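Local coordinates for protein peptide amidase (Stenotrophomonas maltophilia, PDB 1M22) that probably hydrolyses amides, the terminal amide of peptide amides among them, with an amidase-signature fold, at residues T11-L16 / A178-G183; A92-S97 / R116-G121; A224-R229 / A236-I241; R229-A234 / E475-Y480; T251-G256 / T466-P471. All blocks are in the same frame, centred on the assembly; numbering follows the deposited sequence.

Contact 1 (T11-L16 / A178-G183); sequences TDVADL and ASVAIG
Val13 and Ser179 bring the two backbones closest, with 6.7 Å between Val13 CA and Ser179 CA. Val13 starts the helix 13-21. Ser179 sits at the entry to strand 180-185, an inner strand of the mixed eleven-stranded sheet of the amidase signature fold. The first turn of the N-terminal helix therefore packs beside the lead-in to this strand. Asp12 holds the N-cap position, and its carbonyl O receives Leu16 N at 2.9 Å. This turn brings Val13 and Leu16 to bear on the same serine. Val13 has CG1 anti to the backbone N (chi1 172°), which puts CG2 beside that nitrogen and at the contact. Val13 CG2 meets Ser179 OG at 3.3 Å and Val180 CG1 at 3.7 Å. The two valine side chains cross at about a right angle. Leu16 adds its CD1, which comes within 3.9 Å of Ser179 OG. The hydroxyl is thus approached by methyl groups of both helix residues. Around them, Leu30 and Tyr34 of helix 27-43 pack on Leu16, while Val237 of helix 231-241 touches Val180. The buried serine still has a polar partner. One water lies 2.7 Å from Ser179 OG and donates to Thr11 O, also at 2.7 Å, so it bridges the segments where no direct bond does.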
# COMPACT_ATOMS: atom_id res chain seq x y z
N THR A 11 -1.36 -13.96 13.46
CA THR A 11 -0.05 -14.19 14.08
C THR A 11 1.00 -13.27 13.47
O THR A 11 1.21 -13.27 12.25
CB THR A 11 0.39 -15.65 13.91
OG1 THR A 11 -0.65 -16.52 14.41
CG2 THR A 11 1.66 -15.92 14.71
N ASP A 12 1.66 -12.49 14.32
CA ASP A 12 2.69 -11.55 13.88
C ASP A 12 3.93 -12.22 13.30
O ASP A 12 4.25 -13.37 13.61
CB ASP A 12 3.12 -10.65 15.04
CG ASP A 12 2.01 -9.74 15.51
OD1 ASP A 12 1.42 -9.04 14.67
OD2 ASP A 12 1.75 -9.71 16.73
N VAL A 13 4.64 -11.47 12.47
CA VAL A 13 5.86 -11.95 11.83
C VAL A 13 6.87 -12.43 12.87
O VAL A 13 7.46 -13.50 12.72
CB VAL A 13 6.50 -10.83 10.98
CG1 VAL A 13 7.88 -11.26 10.49
CG2 VAL A 13 5.60 -10.51 9.79
N ALA A 14 7.07 -11.65 13.93
CA ALA A 14 8.03 -12.01 14.97
C ALA A 14 7.65 -13.32 15.65
O ALA A 14 8.52 -14.09 16.05
CB ALA A 14 8.13 -10.90 16.00
N ASP A 15 6.36 -13.56 15.80
CA ASP A 15 5.90 -14.79 16.44
C ASP A 15 6.09 -15.98 15.50
O ASP A 15 6.52 -17.05 15.93
CB ASP A 15 4.44 -14.66 16.86
CG ASP A 15 4.25 -13.71 18.02
OD1 ASP A 15 4.84 -13.96 19.10
OD2 ASP A 15 3.53 -12.71 17.87
N LEU A 16 5.79 -15.80 14.22
CA LEU A 16 5.97 -16.88 13.25
C LEU A 16 7.46 -17.22 13.21
O LEU A 16 7.85 -18.39 13.15
CB LEU A 16 5.49 -16.45 11.87
CG LEU A 16 3.98 -16.25 11.71
CD1 LEU A 16 3.68 -15.64 10.34
CD2 LEU A 16 3.25 -17.59 11.87
N ALA A 178 -1.68 -14.52 3.63
CA ALA A 178 -0.23 -14.42 3.67
C ALA A 178 0.13 -13.71 4.97
O ALA A 178 -0.74 -13.17 5.65
CB ALA A 178 0.29 -13.62 2.48
N SER A 179 1.41 -13.72 5.32
CA SER A 179 1.85 -13.05 6.54
C SER A 179 1.75 -11.54 6.38
O SER A 179 1.17 -10.85 7.22
CB SER A 179 3.30 -13.43 6.86
OG SER A 179 3.82 -12.61 7.89
N VAL A 180 2.32 -11.04 5.28
CA VAL A 180 2.32 -9.62 4.96
C VAL A 180 2.25 -9.45 3.45
O VAL A 180 2.33 -10.43 2.70
CB VAL A 180 3.61 -8.94 5.47
CG1 VAL A 180 3.66 -8.98 6.99
CG2 VAL A 180 4.84 -9.63 4.89
N ALA A 181 2.11 -8.21 2.99
CA ALA A 181 2.04 -7.93 1.56
C ALA A 181 2.64 -6.57 1.24
O ALA A 181 2.84 -5.74 2.13
CB ALA A 181 0.60 -7.99 1.08
N ILE A 182 2.93 -6.35 -0.03
CA ILE A 182 3.47 -5.09 -0.50
C ILE A 182 2.45 -4.45 -1.44
O ILE A 182 1.89 -5.13 -2.32
CB ILE A 182 4.79 -5.26 -1.30
CG1 ILE A 182 5.81 -6.05 -0.49
CG2 ILE A 182 5.35 -3.89 -1.67
CD1 ILE A 182 6.23 -5.39 0.80
N GLY A 183 2.20 -3.17 -1.25
CA GLY A 183 1.30 -2.44 -2.12
C GLY A 183 2.06 -1.24 -2.65
O GLY A 183 3.26 -1.10 -2.40
O HOH W 1 2.36 -12.13 10.12

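Contact 2 (A92-S97 / R116-G121); sequences APMATS and RLRDAG
Arg118 reaches from its helix across to the carbonyl of Ala92. Its CB points toward the loop 92-97. CG lies anti to the carbonyl carbon (chi1 -80°), and from CG to NE the chain runs extended. The side chain passes Val124 of strand 123-128 on its way. At the tip, CZ is 3.4 Å from Ala92 O. Arg118 NH1 and NH2 both donate to Ala92 O, each at 3.0 Å. Sharing an acceptor bends both bonds, with N-H...O angles of 144° for NH1 and 143° for NH2. The oxygen sits at the edge of the guanidinium, in its plane. NH2 approaches nearly along the C=O axis, while NH1 is tilted from the carbonyl plane. The accepting carbonyl belongs to the cis peptide bond before Pro93. Helix 112-119 is the connecting helix of a beta-alpha-beta crossover between strands 82-86 and 123-128, which are parallel neighbours in the sheet. The loop 92-97 lies on the same connection, ahead of the helix, and a Schellman motif with Gly121 at positive phi follows the helix. Two carboxylates hold the guanidinium as well. NH1 forms a salt bridge with Asp110 OD2, and NH2 one with Glu61 OE2. Asp110 also accepts from Ala92 N through OD1, so it ties down both partners. Met94 bends at its thioether to bring CE obliquely to Arg118 NH2, at 4.2 Å.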
# COMPACT_ATOMS: atom_id res chain seq x y z
N ALA A 92 10.06 -12.37 -10.81
CA ALA A 92 10.16 -13.62 -11.55
C ALA A 92 9.75 -14.76 -10.63
O ALA A 92 9.91 -14.66 -9.41
CB ALA A 92 11.60 -13.82 -12.03
N PRO A 93 9.23 -15.86 -11.19
CA PRO A 93 9.00 -16.12 -12.61
C PRO A 93 7.57 -15.81 -13.05
O PRO A 93 7.11 -16.26 -14.10
CB PRO A 93 9.30 -17.61 -12.72
CG PRO A 93 8.66 -18.12 -11.46
CD PRO A 93 9.07 -17.10 -10.40
N MET A 94 6.86 -15.04 -12.23
CA MET A 94 5.48 -14.67 -12.53
C MET A 94 5.41 -13.51 -13.50
O MET A 94 6.41 -12.84 -13.77
CB MET A 94 4.76 -14.28 -11.24
CG MET A 94 4.81 -15.34 -10.16
SD MET A 94 4.71 -14.64 -8.51
CE MET A 94 6.45 -14.36 -8.17
N ALA A 95 4.23 -13.27 -14.04
CA ALA A 95 4.05 -12.15 -14.95
C ALA A 95 3.81 -10.93 -14.08
O ALA A 95 3.52 -11.06 -12.89
CB ALA A 95 2.85 -12.39 -15.86
N THR A 96 3.98 -9.75 -14.66
CA THR A 96 3.72 -8.50 -13.97
C THR A 96 2.83 -7.79 -14.98
O THR A 96 3.31 -7.19 -15.94
CB THR A 96 5.01 -7.70 -13.71
OG1 THR A 96 5.85 -8.45 -12.82
CG2 THR A 96 4.69 -6.36 -13.06
N SER A 97 1.52 -7.87 -14.76
CA SER A 97 0.55 -7.34 -15.70
C SER A 97 -0.17 -6.04 -15.38
O SER A 97 -0.82 -5.48 -16.26
CB SER A 97 -0.53 -8.39 -15.94
OG SER A 97 -1.35 -8.55 -14.79
N ARG A 116 15.57 -7.45 -2.45
CA ARG A 116 15.85 -7.25 -1.03
C ARG A 116 15.04 -8.21 -0.16
O ARG A 116 15.56 -8.77 0.80
CB ARG A 116 15.57 -5.81 -0.61
CG ARG A 116 16.53 -4.78 -1.18
CD ARG A 116 16.34 -3.43 -0.49
NE ARG A 116 16.76 -3.45 0.90
CZ ARG A 116 18.03 -3.47 1.30
NH1 ARG A 116 19.01 -3.47 0.41
NH2 ARG A 116 18.32 -3.49 2.60
N LEU A 117 13.76 -8.40 -0.50
CA LEU A 117 12.92 -9.30 0.28
C LEU A 117 13.41 -10.74 0.18
O LEU A 117 13.44 -11.46 1.18
CB LEU A 117 11.46 -9.21 -0.19
CG LEU A 117 10.72 -7.95 0.24
CD1 LEU A 117 9.41 -7.86 -0.52
CD2 LEU A 117 10.48 -7.97 1.74
N ARG A 118 13.78 -11.17 -1.01
CA ARG A 118 14.26 -12.53 -1.18
C ARG A 118 15.61 -12.73 -0.48
O ARG A 118 15.84 -13.79 0.11
CB ARG A 118 14.33 -12.90 -2.66
CG ARG A 118 12.95 -13.29 -3.21
CD ARG A 118 12.95 -13.61 -4.69
NE ARG A 118 11.80 -14.44 -5.04
CZ ARG A 118 11.16 -14.40 -6.21
NH1 ARG A 118 11.55 -13.55 -7.15
NH2 ARG A 118 10.14 -15.20 -6.43
N ASP A 119 16.48 -11.73 -0.53
CA ASP A 119 17.77 -11.84 0.15
C ASP A 119 17.53 -11.94 1.65
O ASP A 119 18.30 -12.59 2.37
CB ASP A 119 18.66 -10.64 -0.17
CG ASP A 119 19.10 -10.60 -1.62
OD1 ASP A 119 19.39 -11.68 -2.18
OD2 ASP A 119 19.17 -9.49 -2.19
N ALA A 120 16.47 -11.30 2.13
CA ALA A 120 16.10 -11.32 3.54
C ALA A 120 15.45 -12.65 3.93
O ALA A 120 15.15 -12.88 5.11
CB ALA A 120 15.15 -10.17 3.86
N GLY A 121 15.22 -13.52 2.95
CA GLY A 121 14.64 -14.82 3.23
C GLY A 121 13.14 -14.96 3.07
O GLY A 121 12.58 -16.01 3.36

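Contact 3 (A224-R229 / A236-I241); sequences AGPMAR and AVLTAI
Pro226 meets three residues of the helix. Its CB lies 3.6 Å from Val237 CG1, and this is the tightest touch. Pro226 CD, on the other side of the ring, faces Leu238 CD1 at 4.3 Å and Ile241 CD1 at 4.4 Å. All of it is apolar packing between buried groups. Val237 presents CG1 because that methyl stands anti to the backbone N (chi1 174°). Ile241 reaches the proline through a stretched end, with CD1 anti to CA (chi2 177°). The proline ring is set facing the helix by the strand itself. Alternation along 224-228 turns the CB of Ala224, Pro226 and Ala228 to the helix and that of Met227 away. The small alanines flank the proline without touching residues 236-241. The backbones come nearest at Pro226 and Val237, with 6.1 Å between their CA atoms. The axes of strand 224-228 and helix 236-241 approach to 7.9 Å and run roughly antiparallel, at 154°. This is a strand followed by a helix that folds back over it, joined by a short turn. Further out, Ala234 of the same helix also packs on Pro226, and Asp233 packs on Ala228. Strand 223-228 is bonded on one flank to strand 180-185 and on the other to strand 200-203. Helix 231-241 lies over the first of these too, since Val237 touches Val180 and Ile182. On its far end Ile241 meets Leu117 of helix 112-119, and Arg116 NE of that helix bonds to Ala240 O.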
# COMPACT_ATOMS: atom_id res chain seq x y z
N ALA A 224 6.28 2.11 -3.03
CA ALA A 224 5.79 0.84 -2.54
C ALA A 224 5.75 1.00 -1.02
O ALA A 224 6.39 1.90 -0.46
CB ALA A 224 6.74 -0.28 -2.93
N GLY A 225 5.00 0.14 -0.36
CA GLY A 225 4.91 0.21 1.08
C GLY A 225 4.30 -1.06 1.63
O GLY A 225 3.62 -1.79 0.91
N PRO A 226 4.52 -1.35 2.91
CA PRO A 226 3.98 -2.55 3.53
C PRO A 226 2.51 -2.47 3.92
O PRO A 226 1.97 -1.40 4.21
CB PRO A 226 4.86 -2.73 4.76
CG PRO A 226 5.10 -1.31 5.18
CD PRO A 226 5.38 -0.61 3.86
N MET A 227 1.87 -3.63 3.90
CA MET A 227 0.48 -3.78 4.30
C MET A 227 0.52 -5.01 5.20
O MET A 227 1.04 -6.07 4.82
CB MET A 227 -0.40 -3.95 3.06
CG MET A 227 -0.31 -2.70 2.18
SD MET A 227 -1.26 -2.69 0.65
CE MET A 227 -2.86 -2.11 1.23
N ALA A 228 -0.01 -4.86 6.41
CA ALA A 228 0.04 -5.91 7.40
C ALA A 228 -1.08 -5.77 8.41
O ALA A 228 -1.75 -4.74 8.46
CB ALA A 228 1.38 -5.85 8.13
N ARG A 229 -1.28 -6.79 9.23
CA ARG A 229 -2.34 -6.74 10.22
C ARG A 229 -1.92 -5.95 11.45
O ARG A 229 -2.77 -5.52 12.23
CB ARG A 229 -2.75 -8.16 10.62
CG ARG A 229 -3.47 -8.91 9.50
CD ARG A 229 -3.70 -10.37 9.89
NE ARG A 229 -2.44 -11.07 10.10
CZ ARG A 229 -1.69 -11.58 9.12
NH1 ARG A 229 -2.08 -11.47 7.85
NH2 ARG A 229 -0.55 -12.18 9.41
N ALA A 236 8.64 -4.45 10.26
CA ALA A 236 9.58 -5.48 9.85
C ALA A 236 9.77 -5.45 8.34
O ALA A 236 10.89 -5.56 7.84
CB ALA A 236 9.08 -6.85 10.29
N VAL A 237 8.67 -5.30 7.61
CA VAL A 237 8.76 -5.25 6.16
C VAL A 237 9.50 -4.00 5.68
O VAL A 237 10.35 -4.08 4.79
CB VAL A 237 7.35 -5.29 5.52
CG1 VAL A 237 7.45 -5.09 4.02
CG2 VAL A 237 6.70 -6.64 5.81
N LEU A 238 9.21 -2.85 6.29
CA LEU A 238 9.87 -1.61 5.90
C LEU A 238 11.38 -1.73 6.10
O LEU A 238 12.17 -1.26 5.28
CB LEU A 238 9.33 -0.43 6.71
CG LEU A 238 9.77 0.96 6.20
CD1 LEU A 238 9.16 1.20 4.82
CD2 LEU A 238 9.33 2.04 7.17
N THR A 239 11.78 -2.38 7.19
CA THR A 239 13.19 -2.56 7.49
C THR A 239 13.90 -3.31 6.36
O THR A 239 15.05 -3.02 6.02
CB THR A 239 13.37 -3.34 8.81
OG1 THR A 239 12.82 -2.58 9.89
CG2 THR A 239 14.85 -3.60 9.09
N ALA A 240 13.21 -4.28 5.76
CA ALA A 240 13.79 -5.07 4.69
C ALA A 240 13.80 -4.40 3.31
O ALA A 240 14.74 -4.59 2.54
CB ALA A 240 13.07 -6.42 4.60
N ILE A 241 12.77 -3.61 3.00
CA ILE A 241 12.71 -2.98 1.68
C ILE A 241 13.34 -1.60 1.54
O ILE A 241 13.64 -1.18 0.43
CB ILE A 241 11.24 -2.92 1.16
CG1 ILE A 241 10.38 -2.01 2.04
CG2 ILE A 241 10.66 -4.33 1.10
CD1 ILE A 241 8.95 -1.85 1.54

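Contact 4 (R229-A234 / E475-Y480); sequences RSVADA and EMAYAY
Val231 turns both its methyls to the helix 470-484. CG1 is anti to the backbone N (chi1 175°) and CG2 lies beside that nitrogen, which sends CG1 to Tyr478 and CG2 to Ala477. Val231 CG1 rests 4.0 Å from Tyr478 CB. Val231 CG2 is 4.2 Å from Ala477 CB and 4.1 Å from Ala477 O. Tyr478 has its own CG anti to the backbone N (chi1 180°), and this swings the ring round until its edge, not a face, lies by Val231 CB. The backbones are close here, with Val231 CA 5.8 Å from Tyr478 CA. This is the first turn of helix 231-241 packed against a middle turn of helix 470-484. Ser230 is the N-cap of the former: Asp233 N donates to Ser230 OG at 3.2 Å, with an N-H...O angle of 157°. Val449 of strand 446-454 touches both Val231 and Ala477. Leu266 packs on Tyr478 and Ala232. A polar tie comes from the next turn, where Glu481 OE2 accepts from Val231 N. The contact between residues 229-234 and 475-480 is itself apolar and rests on van der Waals packing. The Glu481 carboxylate, near the N-terminus of helix 231-241, probably interacts favourably with the dipole of that helix.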
# COMPACT_ATOMS: atom_id res chain seq x y z
N ARG A 229 -1.28 -6.79 9.23
CA ARG A 229 -2.34 -6.74 10.22
C ARG A 229 -1.92 -5.95 11.45
O ARG A 229 -2.77 -5.52 12.23
CB ARG A 229 -2.75 -8.16 10.62
CG ARG A 229 -3.47 -8.91 9.50
CD ARG A 229 -3.70 -10.37 9.89
NE ARG A 229 -2.44 -11.07 10.10
CZ ARG A 229 -1.69 -11.58 9.12
NH1 ARG A 229 -2.08 -11.47 7.85
NH2 ARG A 229 -0.55 -12.18 9.41
N SER A 230 -0.61 -5.75 11.62
CA SER A 230 -0.09 -5.03 12.78
C SER A 230 1.02 -4.07 12.39
O SER A 230 1.68 -4.24 11.37
CB SER A 230 0.45 -6.01 13.82
OG SER A 230 1.64 -6.62 13.35
N VAL A 231 1.24 -3.07 13.24
CA VAL A 231 2.29 -2.09 13.01
C VAL A 231 3.66 -2.77 13.09
O VAL A 231 4.56 -2.43 12.32
CB VAL A 231 2.21 -0.94 14.04
CG1 VAL A 231 3.39 0.01 13.87
CG2 VAL A 231 0.89 -0.19 13.87
N ALA A 232 3.82 -3.72 14.00
CA ALA A 232 5.10 -4.43 14.13
C ALA A 232 5.45 -5.15 12.83
O ALA A 232 6.60 -5.15 12.40
CB ALA A 232 5.03 -5.42 15.28
N ASP A 233 4.46 -5.79 12.21
CA ASP A 233 4.69 -6.50 10.95
C ASP A 233 5.07 -5.51 9.85
O ASP A 233 5.97 -5.77 9.05
CB ASP A 233 3.43 -7.27 10.53
CG ASP A 233 3.22 -8.53 11.36
OD1 ASP A 233 3.98 -8.77 12.32
OD2 ASP A 233 2.27 -9.29 11.03
N ALA A 234 4.38 -4.37 9.80
CA ALA A 234 4.68 -3.36 8.79
C ALA A 234 6.10 -2.84 8.97
O ALA A 234 6.81 -2.61 7.98
CB ALA A 234 3.69 -2.21 8.88
N GLU A 475 6.42 4.82 16.01
CA GLU A 475 6.35 4.84 17.47
C GLU A 475 4.95 5.23 17.92
O GLU A 475 4.37 4.61 18.81
CB GLU A 475 7.31 5.87 18.07
CG GLU A 475 8.78 5.73 17.73
CD GLU A 475 9.61 6.76 18.47
OE1 GLU A 475 9.21 7.95 18.51
OE2 GLU A 475 10.68 6.39 19.01
N MET A 476 4.42 6.29 17.32
CA MET A 476 3.11 6.79 17.68
C MET A 476 1.98 5.83 17.31
O MET A 476 1.08 5.58 18.11
CB MET A 476 2.89 8.16 17.04
CG MET A 476 3.84 9.22 17.59
SD MET A 476 3.68 10.86 16.87
CE MET A 476 2.23 11.38 17.59
N ALA A 477 2.05 5.29 16.10
CA ALA A 477 1.04 4.35 15.62
C ALA A 477 1.04 3.08 16.46
O ALA A 477 -0.01 2.54 16.80
CB ALA A 477 1.28 4.03 14.16
N TYR A 478 2.23 2.59 16.80
CA TYR A 478 2.35 1.38 17.61
C TYR A 478 1.77 1.62 19.00
O TYR A 478 1.02 0.79 19.52
CB TYR A 478 3.82 0.97 17.73
CG TYR A 478 4.03 -0.28 18.55
CD1 TYR A 478 3.72 -1.54 18.03
CD2 TYR A 478 4.55 -0.21 19.84
CE1 TYR A 478 3.91 -2.70 18.78
CE2 TYR A 478 4.75 -1.36 20.60
CZ TYR A 478 4.43 -2.60 20.06
OH TYR A 478 4.63 -3.75 20.80
N ALA A 479 2.11 2.75 19.61
CA ALA A 479 1.61 3.07 20.94
C ALA A 479 0.08 3.13 20.94
O ALA A 479 -0.57 2.68 21.88
CB ALA A 479 2.19 4.39 21.42
N TYR A 480 -0.49 3.70 19.89
CA TYR A 480 -1.94 3.79 19.78
C TYR A 480 -2.54 2.39 19.61
O TYR A 480 -3.51 2.03 20.29
CB TYR A 480 -2.34 4.65 18.57
CG TYR A 480 -3.81 4.50 18.22
CD1 TYR A 480 -4.79 5.10 19.01
CD2 TYR A 480 -4.21 3.69 17.16
CE1 TYR A 480 -6.15 4.88 18.75
CE2 TYR A 480 -5.55 3.47 16.90
CZ TYR A 480 -6.51 4.06 17.69
OH TYR A 480 -7.84 3.80 17.45

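Contact 5 (T251-G256 / T466-P471); sequences TATMPG and TAWSEP
Trp468 sits in a type II beta turn, Thr466 to Ser469, that leads into helix 470-484, and its indole packs against Met254 and Pro255 of a surface loop. The positive phi of Trp468 fits the third position of such a turn. Ser469 closes it twice over on one acceptor. Its N donates to Thr466 O at 3.2 Å, and Ser469 OG donates to Thr466 O at 2.7 Å, in the carbonyl plane on a lone pair. Met254 and Pro255 lie over the same face of the indole, each with a CH-pi contact. Met254 CG stands 3.7 Å from the centroid of the Trp468 six-membered ring, 19° off the normal. Pro255 CD is 3.4 Å from the centroid of the Trp468 five-membered ring, 20° off it. Met254 CB adds a touch of 3.4 Å to Trp468 CH2. The methionine has CG anti to its backbone N (chi1 180°) and runs extended, which carries SD out past the CZ3-CE3 side of the six-membered ring. SD is then oblique to that ring, 4.5 Å from the Trp468 centroid, a Met-aromatic contact. At the ring edge, in plane, Thr253 OG1 is 3.9 Å from Trp468 CZ2. That hydroxyl is bonded to Ala250 O. Thr205 OG1 is hydrogen-bonded to Trp468 N and to Glu470 OE2, just after the turn. The contact joins the loop between helix 231-241 and strand 275-279 to the link between strand 457-464 and helix 470-484.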
# COMPACT_ATOMS: atom_id res chain seq x y z
N THR A 251 16.01 7.82 -4.23
CA THR A 251 16.58 7.20 -3.04
C THR A 251 17.89 7.85 -2.61
O THR A 251 18.35 7.64 -1.49
CB THR A 251 16.80 5.68 -3.22
OG1 THR A 251 17.77 5.42 -4.24
CG2 THR A 251 15.49 5.00 -3.59
N ALA A 252 18.48 8.66 -3.49
CA ALA A 252 19.73 9.34 -3.17
C ALA A 252 19.47 10.66 -2.44
O ALA A 252 20.40 11.30 -1.96
CB ALA A 252 20.52 9.60 -4.45
N THR A 253 18.20 11.05 -2.36
CA THR A 253 17.83 12.31 -1.70
C THR A 253 17.60 12.17 -0.20
O THR A 253 17.38 13.16 0.49
CB THR A 253 16.55 12.91 -2.31
OG1 THR A 253 15.42 12.10 -1.95
CG2 THR A 253 16.66 12.98 -3.83
N MET A 254 17.65 10.94 0.31
CA MET A 254 17.43 10.72 1.73
C MET A 254 18.61 11.16 2.59
O MET A 254 19.74 10.74 2.36
CB MET A 254 17.12 9.25 2.00
CG MET A 254 16.88 8.97 3.47
SD MET A 254 16.45 7.26 3.78
CE MET A 254 15.94 7.36 5.49
N PRO A 255 18.35 12.01 3.59
CA PRO A 255 19.40 12.49 4.49
C PRO A 255 19.78 11.46 5.55
O PRO A 255 18.91 10.86 6.19
CB PRO A 255 18.78 13.74 5.10
CG PRO A 255 17.34 13.36 5.20
CD PRO A 255 17.07 12.70 3.87
N GLY A 256 21.08 11.25 5.71
CA GLY A 256 21.57 10.30 6.70
C GLY A 256 20.92 8.93 6.71
O GLY A 256 20.47 8.47 7.76
N THR A 466 6.10 14.75 8.43
CA THR A 466 6.94 15.37 7.42
C THR A 466 7.90 14.34 6.83
O THR A 466 7.97 13.20 7.31
CB THR A 466 7.73 16.57 7.99
OG1 THR A 466 8.32 17.32 6.92
CG2 THR A 466 8.82 16.10 8.94
N ALA A 467 8.64 14.72 5.80
CA ALA A 467 9.57 13.81 5.16
C ALA A 467 10.51 13.12 6.14
O ALA A 467 11.03 13.74 7.06
CB ALA A 467 10.39 14.56 4.10
N TRP A 468 10.69 11.81 5.92
CA TRP A 468 11.60 10.98 6.71
C TRP A 468 11.22 10.76 8.18
O TRP A 468 12.05 10.33 8.97
CB TRP A 468 13.02 11.56 6.62
CG TRP A 468 13.40 11.98 5.22
CD1 TRP A 468 13.66 13.25 4.79
CD2 TRP A 468 13.49 11.13 4.07
NE1 TRP A 468 13.91 13.25 3.44
CE2 TRP A 468 13.81 11.96 2.97
CE3 TRP A 468 13.34 9.76 3.85
CZ2 TRP A 468 13.98 11.46 1.67
CZ3 TRP A 468 13.51 9.26 2.56
CH2 TRP A 468 13.82 10.11 1.49
N SER A 469 9.96 11.02 8.52
CA SER A 469 9.51 10.84 9.90
C SER A 469 8.94 9.46 10.21
O SER A 469 8.25 9.29 11.22
CB SER A 469 8.47 11.91 10.26
OG SER A 469 7.29 11.78 9.50
N GLU A 470 9.24 8.47 9.38
CA GLU A 470 8.74 7.11 9.61
C GLU A 470 9.03 6.58 11.01
O GLU A 470 8.16 5.96 11.63
CB GLU A 470 9.30 6.12 8.58
CG GLU A 470 8.80 6.31 7.16
CD GLU A 470 9.56 7.38 6.40
OE1 GLU A 470 10.57 7.90 6.93
OE2 GLU A 470 9.16 7.67 5.27
N PRO A 471 10.25 6.79 11.53
CA PRO A 471 10.53 6.27 12.88
C PRO A 471 9.53 6.79 13.92
O PRO A 471 9.00 6.02 14.72
CB PRO A 471 11.95 6.76 13.15
CG PRO A 471 12.57 6.78 11.78
CD PRO A 471 11.46 7.39 10.94

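In the fold
Contacts 1 to 4 are linked, with 1, 3 and 4 each touching the other two. Contacts 1 and 3 share the sheet: strands 180-185 and 223-228 are neighbours, with Ala181 O 2.9 Å from Met227 N. Contacts 3 and 4 both use helix 231-241. Contact 4 joins contact 1, since Asp12 OD1 lies 2.8 Å from Ser230 OG. Contact 2 meets contact 3 through Arg116 NE and Ala240 O, 2.8 Å apart, and contact 1 through Leu117 CD1 and Ile182 CG1, at 4.0 Å. Contact 5 adjoins contact 4 along helix 470-484. The side chains of Met94 and Ile241 are each about 11 Å from that of the active-site Lys86. The Thr253 side chain is about 6 Å from a bound HEPES molecule.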